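Local coordinates for core protein VP7 (Bluetongue virus, PDB 1BVP) that assembles as a homotrimer on an inner scaffold of VP3 to help build the viral capsid, and takes part in binding receptors on the host cell surface, at residues A122-G127 / D254-Q259; M183-W188 / F249-D254; R111-T116 / N302-I307. All blocks are in the same frame, centred on the assembly; numbering follows the deposited sequence.

Interaction 1 (A122-G127 / D254-Q259); sequences ARQPYG and DKTLNQ
The nearest CA atoms, those of Gln124 and Thr256, are 6.7 Å apart. Segment 122-127 begins as a short β-strand, and 254-259 has no regular structure apart from a type I turn from Thr256 to Gln259, so side chains make the connection. Gln124 is the bridge. Its CG lies beside the backbone N and its chain bends at chi2 (-65°), swinging the amide round so that NE2 bonds both to Asp254 O (3.2 Å, 162°) and to Ala122 O (2.9 Å). Asp254 O lies in the amide plane, whereas the bond to Ala122 O comes in from above that carbonyl's plane. Two bonds from one nitrogen fix the rotation of the amide, and OE1 rests against Asp254 CB. A glutamine suits this place because it is long and flexible enough to curl back and still donate both N-H bonds of its amide. Thr256 turns its CG2 methyl toward Ala122 CB (3.8 Å) and Arg123 O, while its OG1 accepts from Asn258 N (3.1 Å). The Asp254 carboxylate is held by Arg341 of the second subunit. The arrangement is an ST turn leading a type I turn, at the junction between the β-sandwich and helical domains of orbivirus VP7.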
loop_
_atom_site.group_PDB
_atom_site.type_symbol
_atom_site.label_atom_id
_atom_site.label_comp_id
_atom_site.label_asym_id
_atom_site.label_seq_id
_atom_site.Cartn_x
_atom_site.Cartn_y
_atom_site.Cartn_z
ATOM N N ALA A 122 0.026 -2.839 14.113
ATOM C CA ALA A 122 0.298 -2.433 12.745
ATOM C C ALA A 122 1.721 -1.867 12.571
ATOM O O ALA A 122 2.184 -1.112 13.444
ATOM C CB ALA A 122 -0.677 -1.375 12.373
ATOM N N ARG A 123 2.393 -2.220 11.459
ATOM C CA ARG A 123 3.725 -1.686 11.115
ATOM C C ARG A 123 3.568 -0.177 10.965
ATOM O O ARG A 123 2.795 0.269 10.112
ATOM C CB ARG A 123 4.204 -2.129 9.739
ATOM C CG ARG A 123 5.078 -3.328 9.654
ATOM C CD ARG A 123 5.468 -3.549 8.165
ATOM N NE ARG A 123 6.262 -4.762 7.868
ATOM C CZ ARG A 123 6.043 -5.980 8.370
ATOM N NH1 ARG A 123 5.054 -6.231 9.239
ATOM N NH2 ARG A 123 6.764 -6.986 7.926
ATOM N N GLN A 124 4.285 0.600 11.783
ATOM C CA GLN A 124 4.253 2.062 11.710
ATOM C C GLN A 124 5.121 2.513 10.522
ATOM O O GLN A 124 6.066 1.834 10.133
ATOM C CB GLN A 124 4.694 2.636 13.027
ATOM C CG GLN A 124 3.851 2.081 14.130
ATOM C CD GLN A 124 2.426 2.532 13.994
ATOM O OE1 GLN A 124 2.158 3.721 13.801
ATOM N NE2 GLN A 124 1.503 1.590 14.057
ATOM N N PRO A 125 4.772 3.649 9.907
ATOM C CA PRO A 125 5.429 4.257 8.734
ATOM C C PRO A 125 6.808 4.883 8.771
ATOM O O PRO A 125 7.545 4.827 7.772
ATOM C CB PRO A 125 4.399 5.293 8.268
ATOM C CG PRO A 125 3.769 5.748 9.587
ATOM C CD PRO A 125 3.646 4.478 10.408
ATOM N N TYR A 126 7.123 5.564 9.871
ATOM C CA TYR A 126 8.390 6.250 9.961
ATOM C C TYR A 126 9.438 5.604 10.836
ATOM O O TYR A 126 9.179 4.583 11.475
ATOM C CB TYR A 126 8.141 7.662 10.401
ATOM C CG TYR A 126 7.032 8.307 9.629
ATOM C CD1 TYR A 126 7.036 8.339 8.208
ATOM C CD2 TYR A 126 5.978 8.918 10.319
ATOM C CE1 TYR A 126 5.988 8.992 7.498
ATOM C CE2 TYR A 126 4.930 9.571 9.641
ATOM C CZ TYR A 126 4.931 9.613 8.244
ATOM O OH TYR A 126 3.872 10.301 7.677
ATOM N N GLY A 127 10.633 6.199 10.830
ATOM C CA GLY A 127 11.738 5.677 11.606
ATOM C C GLY A 127 11.426 5.708 13.087
ATOM O O GLY A 127 10.803 6.666 13.595
ATOM N N ASP A 254 -1.188 2.271 16.940
ATOM C CA ASP A 254 -1.590 3.540 16.372
ATOM C C ASP A 254 -2.092 3.151 14.979
ATOM O O ASP A 254 -1.569 2.220 14.357
ATOM C CB ASP A 254 -0.418 4.520 16.272
ATOM C CG ASP A 254 0.087 4.973 17.620
ATOM O OD1 ASP A 254 -0.717 5.397 18.484
ATOM O OD2 ASP A 254 1.312 4.887 17.812
ATOM N N LYS A 255 -3.147 3.810 14.522
ATOM C CA LYS A 255 -3.724 3.490 13.239
ATOM C C LYS A 255 -2.857 3.987 12.120
ATOM O O LYS A 255 -2.244 5.065 12.235
ATOM C CB LYS A 255 -5.130 4.087 13.105
ATOM C CG LYS A 255 -6.235 3.470 13.983
ATOM C CD LYS A 255 -6.502 2.018 13.659
ATOM C CE LYS A 255 -7.850 1.541 14.223
ATOM N NZ LYS A 255 -8.064 1.814 15.661
ATOM N N THR A 256 -2.751 3.163 11.076
ATOM C CA THR A 256 -1.987 3.529 9.904
ATOM C C THR A 256 -2.968 3.638 8.737
ATOM O O THR A 256 -4.176 3.499 8.909
ATOM C CB THR A 256 -0.923 2.515 9.585
ATOM O OG1 THR A 256 -1.508 1.345 9.005
ATOM C CG2 THR A 256 -0.222 2.110 10.838
ATOM N N LEU A 257 -2.448 3.942 7.560
ATOM C CA LEU A 257 -3.261 4.081 6.361
ATOM C C LEU A 257 -3.724 2.721 5.810
ATOM O O LEU A 257 -4.352 2.661 4.770
ATOM C CB LEU A 257 -2.449 4.821 5.310
ATOM C CG LEU A 257 -2.842 6.244 4.944
ATOM C CD1 LEU A 257 -3.589 6.974 6.023
ATOM C CD2 LEU A 257 -1.600 6.956 4.546
ATOM N N ASN A 258 -3.335 1.631 6.459
ATOM C CA ASN A 258 -3.745 0.305 6.026
ATOM C C ASN A 258 -4.818 -0.237 6.953
ATOM O O ASN A 258 -4.957 -1.434 7.050
ATOM C CB ASN A 258 -2.599 -0.687 6.086
ATOM C CG ASN A 258 -1.458 -0.338 5.160
ATOM O OD1 ASN A 258 -0.356 -0.099 5.619
ATOM N ND2 ASN A 258 -1.694 -0.371 3.862
ATOM N N GLN A 259 -5.524 0.623 7.683
ATOM C CA GLN A 259 -6.577 0.171 8.601
ATOM C C GLN A 259 -7.851 -0.242 7.855
ATOM O O GLN A 259 -8.638 -1.074 8.323
ATOM C CB GLN A 259 -6.917 1.289 9.577
ATOM C CG GLN A 259 -7.266 2.565 8.895
ATOM C CD GLN A 259 -7.700 3.643 9.846
ATOM O OE1 GLN A 259 -8.759 3.548 10.460
ATOM N NE2 GLN A 259 -6.907 4.696 9.953
#

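Interaction 2 (M183-W188 / F249-D254); sequences MIYLVW and FYISMD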
loop_
_atom_site.group_PDB
_atom_site.type_symbol
_atom_site.label_atom_id
_atom_site.label_comp_id
_atom_site.label_asym_id
_atom_site.label_seq_id
_atom_site.Cartn_x
_atom_site.Cartn_y
_atom_site.Cartn_z
ATOM N N MET A 183 6.253 -4.523 19.474
ATOM C CA MET A 183 7.371 -5.328 19.051
ATOM C C MET A 183 8.290 -4.434 18.218
ATOM O O MET A 183 7.812 -3.515 17.559
ATOM C CB MET A 183 6.897 -6.531 18.263
ATOM C CG MET A 183 7.835 -7.690 18.343
ATOM S SD MET A 183 7.714 -8.493 19.928
ATOM C CE MET A 183 8.146 -10.091 19.448
ATOM N N ILE A 184 9.603 -4.636 18.350
ATOM C CA ILE A 184 10.605 -3.847 17.640
ATOM C C ILE A 184 11.455 -4.856 16.922
ATOM O O ILE A 184 11.865 -5.848 17.521
ATOM C CB ILE A 184 11.478 -3.024 18.623
ATOM C CG1 ILE A 184 10.562 -2.248 19.563
ATOM C CG2 ILE A 184 12.366 -2.031 17.868
ATOM C CD1 ILE A 184 11.254 -1.333 20.469
ATOM N N TYR A 185 11.630 -4.661 15.618
ATOM C CA TYR A 185 12.408 -5.596 14.828
ATOM C C TYR A 185 13.754 -4.978 14.507
ATOM O O TYR A 185 13.879 -3.951 13.823
ATOM C CB TYR A 185 11.637 -6.056 13.580
ATOM C CG TYR A 185 10.347 -6.772 13.943
ATOM C CD1 TYR A 185 9.171 -6.053 14.207
ATOM C CD2 TYR A 185 10.317 -8.145 14.104
ATOM C CE1 TYR A 185 8.012 -6.679 14.630
ATOM C CE2 TYR A 185 9.153 -8.793 14.526
ATOM C CZ TYR A 185 8.000 -8.050 14.792
ATOM O OH TYR A 185 6.857 -8.698 15.233
ATOM N N LEU A 186 14.750 -5.627 15.084
ATOM C CA LEU A 186 16.138 -5.247 15.040
ATOM C C LEU A 186 17.046 -6.094 14.184
ATOM O O LEU A 186 16.755 -7.254 13.906
ATOM C CB LEU A 186 16.676 -5.432 16.455
ATOM C CG LEU A 186 16.596 -4.345 17.493
ATOM C CD1 LEU A 186 15.588 -3.301 17.141
ATOM C CD2 LEU A 186 16.317 -4.983 18.806
ATOM N N VAL A 187 18.137 -5.484 13.745
ATOM C CA VAL A 187 19.228 -6.231 13.118
ATOM C C VAL A 187 20.482 -5.469 13.524
ATOM O O VAL A 187 20.468 -4.235 13.546
ATOM C CB VAL A 187 19.109 -6.607 11.590
ATOM C CG1 VAL A 187 17.899 -6.039 10.959
ATOM C CG2 VAL A 187 20.402 -6.317 10.855
ATOM N N TRP A 188 21.453 -6.197 14.092
ATOM C CA TRP A 188 22.714 -5.568 14.551
ATOM C C TRP A 188 23.897 -5.962 13.703
ATOM O O TRP A 188 23.975 -7.076 13.173
ATOM C CB TRP A 188 23.007 -5.814 16.047
ATOM C CG TRP A 188 23.544 -7.189 16.402
ATOM C CD1 TRP A 188 22.821 -8.308 16.722
ATOM C CD2 TRP A 188 24.926 -7.593 16.435
ATOM N NE1 TRP A 188 23.659 -9.381 16.932
ATOM C CE2 TRP A 188 24.954 -8.974 16.760
ATOM C CE3 TRP A 188 26.146 -6.917 16.236
ATOM C CZ2 TRP A 188 26.146 -9.691 16.877
ATOM C CZ3 TRP A 188 27.324 -7.627 16.361
ATOM C CH2 TRP A 188 27.317 -9.003 16.675
ATOM N N PHE A 249 11.753 -2.052 11.477
ATOM C CA PHE A 249 10.355 -1.619 11.560
ATOM C C PHE A 249 9.835 -2.032 12.907
ATOM O O PHE A 249 10.408 -2.906 13.557
ATOM C CB PHE A 249 9.452 -2.166 10.444
ATOM C CG PHE A 249 9.222 -3.641 10.506
ATOM C CD1 PHE A 249 10.077 -4.521 9.851
ATOM C CD2 PHE A 249 8.151 -4.160 11.222
ATOM C CE1 PHE A 249 9.869 -5.908 9.913
ATOM C CE2 PHE A 249 7.941 -5.544 11.286
ATOM C CZ PHE A 249 8.802 -6.415 10.632
ATOM N N TYR A 250 8.783 -1.369 13.358
ATOM C CA TYR A 250 8.184 -1.712 14.642
ATOM C C TYR A 250 6.653 -1.705 14.503
ATOM O O TYR A 250 6.130 -1.153 13.525
ATOM C CB TYR A 250 8.616 -0.724 15.735
ATOM C CG TYR A 250 8.114 0.704 15.573
ATOM C CD1 TYR A 250 8.650 1.547 14.593
ATOM C CD2 TYR A 250 7.138 1.230 16.435
ATOM C CE1 TYR A 250 8.227 2.895 14.480
ATOM C CE2 TYR A 250 6.714 2.572 16.338
ATOM C CZ TYR A 250 7.273 3.389 15.368
ATOM O OH TYR A 250 6.979 4.732 15.343
ATOM N N ILE A 251 5.945 -2.324 15.454
ATOM C CA ILE A 251 4.484 -2.350 15.410
ATOM C C ILE A 251 3.870 -1.760 16.679
ATOM O O ILE A 251 4.355 -1.988 17.782
ATOM C CB ILE A 251 3.882 -3.775 15.199
ATOM C CG1 ILE A 251 4.168 -4.638 16.413
ATOM C CG2 ILE A 251 4.362 -4.424 13.882
ATOM C CD1 ILE A 251 3.850 -6.062 16.180
ATOM N N SER A 252 2.819 -0.970 16.517
ATOM C CA SER A 252 2.144 -0.416 17.665
ATOM C C SER A 252 0.641 -0.412 17.359
ATOM O O SER A 252 0.229 -0.934 16.322
ATOM C CB SER A 252 2.674 0.978 17.965
ATOM O OG SER A 252 2.192 1.928 17.050
ATOM N N MET A 253 -0.162 0.087 18.300
ATOM C CA MET A 253 -1.605 0.179 18.119
ATOM C C MET A 253 -2.076 1.547 17.610
ATOM O O MET A 253 -3.221 1.948 17.807
ATOM C CB MET A 253 -2.356 -0.272 19.372
ATOM C CG MET A 253 -2.259 -1.785 19.485
ATOM S SD MET A 253 -3.232 -2.563 20.778
ATOM C CE MET A 253 -3.279 -1.198 21.755
ATOM N N ASP A 254 -1.188 2.271 16.940
ATOM C CA ASP A 254 -1.590 3.540 16.372
ATOM C C ASP A 254 -2.092 3.151 14.979
ATOM O O ASP A 254 -1.569 2.220 14.357
ATOM C CB ASP A 254 -0.418 4.520 16.272
ATOM C CG ASP A 254 0.087 4.973 17.620
ATOM O OD1 ASP A 254 -0.717 5.397 18.484
ATOM O OD2 ASP A 254 1.312 4.887 17.812
#
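Tyr185 and Phe249 lay their rings against each other on one face of an antiparallel strand pair whose axes run 4.9 Å apart. The planes are only 20° from parallel but slid, with centroids 4.5 Å apart, so each ring meets the rim of the other. Phe249 CZ sits over one face of the tyrosine, and Tyr185 CB stands almost straight above the phenylalanine ring, 4.1 Å from its centroid, in a CH-pi contact. Phe249 can tilt toward its neighbour because its CG falls between the backbone N and carbonyl carbon (chi1 68°). Next along the same face, Ile251 pushes CD1 into the hollow between Met183 CB (3.7 Å) and Tyr185 OH. On the other face, Ile184 and Tyr250 form a non-hydrogen-bonded pair, where Tyr250 CB nestles against Met183 O and its ring leads off to Phe128. Ile251 N bonds to Met183 O (3.1 Å), and Tyr185 N to Phe249 O (3.0 Å). Ile298 of the second subunit packs on both aromatic residues, and Arg123 makes a cation-pi contact with Phe249. The two backbone bonds thus join the strands, while the side chains supply apolar and aromatic surface, largely buried, that extends to the trimer interface.

Interaction 3 (R111-T116 / N302-I307); sequences RVTGET and NDRDSI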
loop_
_atom_site.group_PDB
_atom_site.type_symbol
_atom_site.label_atom_id
_atom_site.label_comp_id
_atom_site.label_asym_id
_atom_site.label_seq_id
_atom_site.Cartn_x
_atom_site.Cartn_y
_atom_site.Cartn_z
ATOM N N ARG A 111 -16.877 -2.957 8.198
ATOM C CA ARG A 111 -15.463 -2.802 8.338
ATOM C C ARG A 111 -15.125 -1.483 9.035
ATOM O O ARG A 111 -14.375 -1.468 10.012
ATOM C CB ARG A 111 -14.769 -2.814 6.997
ATOM C CG ARG A 111 -13.310 -2.912 7.250
ATOM C CD ARG A 111 -13.004 -4.306 7.827
ATOM N NE ARG A 111 -11.982 -4.816 6.950
ATOM C CZ ARG A 111 -12.039 -5.932 6.258
ATOM N NH1 ARG A 111 -13.072 -6.736 6.352
ATOM N NH2 ARG A 111 -11.121 -6.149 5.336
ATOM N N VAL A 112 -15.636 -0.373 8.513
ATOM C CA VAL A 112 -15.351 0.903 9.131
ATOM C C VAL A 112 -15.684 0.842 10.615
ATOM O O VAL A 112 -14.887 1.209 11.475
ATOM C CB VAL A 112 -16.144 2.035 8.491
ATOM C CG1 VAL A 112 -15.917 3.323 9.249
ATOM C CG2 VAL A 112 -15.707 2.217 7.046
ATOM N N THR A 113 -16.834 0.299 10.942
ATOM C CA THR A 113 -17.185 0.250 12.339
ATOM C C THR A 113 -16.318 -0.704 13.153
ATOM O O THR A 113 -15.801 -0.348 14.206
ATOM C CB THR A 113 -18.674 -0.013 12.478
ATOM O OG1 THR A 113 -19.360 1.189 12.123
ATOM C CG2 THR A 113 -19.057 -0.416 13.889
ATOM N N GLY A 114 -16.106 -1.890 12.628
ATOM C CA GLY A 114 -15.323 -2.857 13.350
ATOM C C GLY A 114 -13.899 -2.446 13.643
ATOM O O GLY A 114 -13.490 -2.524 14.800
ATOM N N GLU A 115 -13.146 -1.972 12.646
ATOM C CA GLU A 115 -11.756 -1.632 12.922
ATOM C C GLU A 115 -11.570 -0.380 13.753
ATOM O O GLU A 115 -10.751 -0.327 14.644
ATOM C CB GLU A 115 -10.869 -1.635 11.654
ATOM C CG GLU A 115 -11.183 -0.622 10.569
ATOM C CD GLU A 115 -10.459 0.707 10.693
ATOM O OE1 GLU A 115 -9.739 0.938 11.668
ATOM O OE2 GLU A 115 -10.596 1.548 9.797
ATOM N N THR A 116 -12.396 0.597 13.489
ATOM C CA THR A 116 -12.386 1.895 14.126
ATOM C C THR A 116 -12.694 1.862 15.607
ATOM O O THR A 116 -12.238 2.696 16.378
ATOM C CB THR A 116 -13.454 2.681 13.383
ATOM O OG1 THR A 116 -12.839 3.703 12.631
ATOM C CG2 THR A 116 -14.561 3.169 14.258
ATOM N N ASN A 302 -8.171 8.305 12.927
ATOM C CA ASN A 302 -8.365 7.057 13.661
ATOM C C ASN A 302 -9.749 6.820 14.251
ATOM O O ASN A 302 -9.949 5.854 14.999
ATOM C CB ASN A 302 -7.316 6.942 14.764
ATOM C CG ASN A 302 -7.439 8.041 15.770
ATOM O OD1 ASN A 302 -6.675 8.995 15.733
ATOM N ND2 ASN A 302 -8.445 7.954 16.645
ATOM N N ASP A 303 -10.690 7.699 13.931
ATOM C CA ASP A 303 -12.044 7.580 14.431
ATOM C C ASP A 303 -13.013 7.283 13.296
ATOM O O ASP A 303 -12.763 7.628 12.129
ATOM C CB ASP A 303 -12.456 8.872 15.142
ATOM C CG ASP A 303 -12.323 10.081 14.257
ATOM O OD1 ASP A 303 -11.189 10.399 13.849
ATOM O OD2 ASP A 303 -13.348 10.712 13.954
ATOM N N ARG A 304 -14.134 6.677 13.666
ATOM C CA ARG A 304 -15.187 6.322 12.744
ATOM C C ARG A 304 -15.622 7.474 11.840
ATOM O O ARG A 304 -15.654 7.327 10.607
ATOM C CB ARG A 304 -16.392 5.812 13.526
ATOM C CG ARG A 304 -17.537 5.355 12.668
ATOM C CD ARG A 304 -18.706 4.880 13.501
ATOM N NE ARG A 304 -19.877 4.554 12.684
ATOM C CZ ARG A 304 -20.680 5.470 12.143
ATOM N NH1 ARG A 304 -20.441 6.775 12.329
ATOM N NH2 ARG A 304 -21.736 5.085 11.430
ATOM N N ASP A 305 -15.886 8.634 12.434
ATOM C CA ASP A 305 -16.357 9.771 11.657
ATOM C C ASP A 305 -15.461 10.194 10.505
ATOM O O ASP A 305 -15.928 10.340 9.354
ATOM C CB ASP A 305 -16.664 10.965 12.554
ATOM C CG ASP A 305 -17.865 10.726 13.490
ATOM O OD1 ASP A 305 -18.655 9.741 13.335
ATOM O OD2 ASP A 305 -18.006 11.564 14.414
ATOM N N SER A 306 -14.174 10.349 10.785
ATOM C CA SER A 306 -13.236 10.764 9.748
ATOM C C SER A 306 -13.172 9.745 8.641
ATOM O O SER A 306 -13.261 10.106 7.459
ATOM C CB SER A 306 -11.866 10.943 10.352
ATOM O OG SER A 306 -12.005 11.829 11.436
ATOM N N ILE A 307 -13.025 8.475 9.016
ATOM C CA ILE A 307 -12.938 7.433 8.008
ATOM C C ILE A 307 -14.194 7.406 7.134
ATOM O O ILE A 307 -14.106 7.390 5.904
ATOM C CB ILE A 307 -12.737 6.080 8.647
ATOM C CG1 ILE A 307 -11.491 6.107 9.533
ATOM C CG2 ILE A 307 -12.605 5.047 7.564
ATOM C CD1 ILE A 307 -10.191 6.344 8.752
#
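The N-capped start of helix 304-323 packs against the last turns of helix 103-116, with Arg304 lying across Thr116 and alongside Thr113. The approach is close: the CA atoms of Thr116 and Arg304 are 5.4 Å apart, a spacing that a small residue allows. The CG2 methyl of Thr116 faces CB of Arg304, though the exact placing of this threonine side chain is doubtful. Arg304 is stretched out, its CG anti to the backbone N (chi1 -178°) and the chain extended as far as NE, so that it runs beside Thr113 and points the same way. Both side chains end at Asp2: its OD1 accepts from Thr113 OG1 and forms a salt bridge with Arg304 NH2. Arg304 NH1 also has a long salt bridge, 3.6 Å, to OD1 of Asp305. On the same interface, Val112 CG1 meets Ile307 CG2 at 4.1 Å, the two side chains sliding past each other in opposite directions; these apolar methyls meet by van der Waals contact and need no polar partner. Asp303 is the N-cap, and its carboxylate grips Ser306 twice: OD2 accepts from Ser306 N (3.3 Å) from above the carboxylate plane, and OD1 from Ser306 OG (2.9 Å) on its syn side. An aspartate here provides an acceptor for a helix-start N-H, and its charge is probably favourable beside the helix dipole. On helix 103-116, Arg111 reaches Asp318 and Glu266 of the second subunit.

How the interactions relate
The three contacts follow one another from the β-sandwich domain to the helical domain. Interaction 2 lies in the sheet, its centre about 11 Å from that of interaction 1, whose centre is about 15 Å from that of interaction 3; the centres of interactions 2 and 3 are about 24 Å apart, and their nearest atoms, about 6 Å apart, do not touch. Along the chain they close successively shorter loops: 3 encloses 1, and 1 encloses 2. Interactions 1 and 2 share Asp254 and the sheet in which strand 122-123 neighbours strand 241-252. Helix 103-116 of interaction 3 directly precedes strand 122-123, and Lys255 packs on Asn302. Since all three also touch the second subunit, the region joining the domains is also part of the trimer interface.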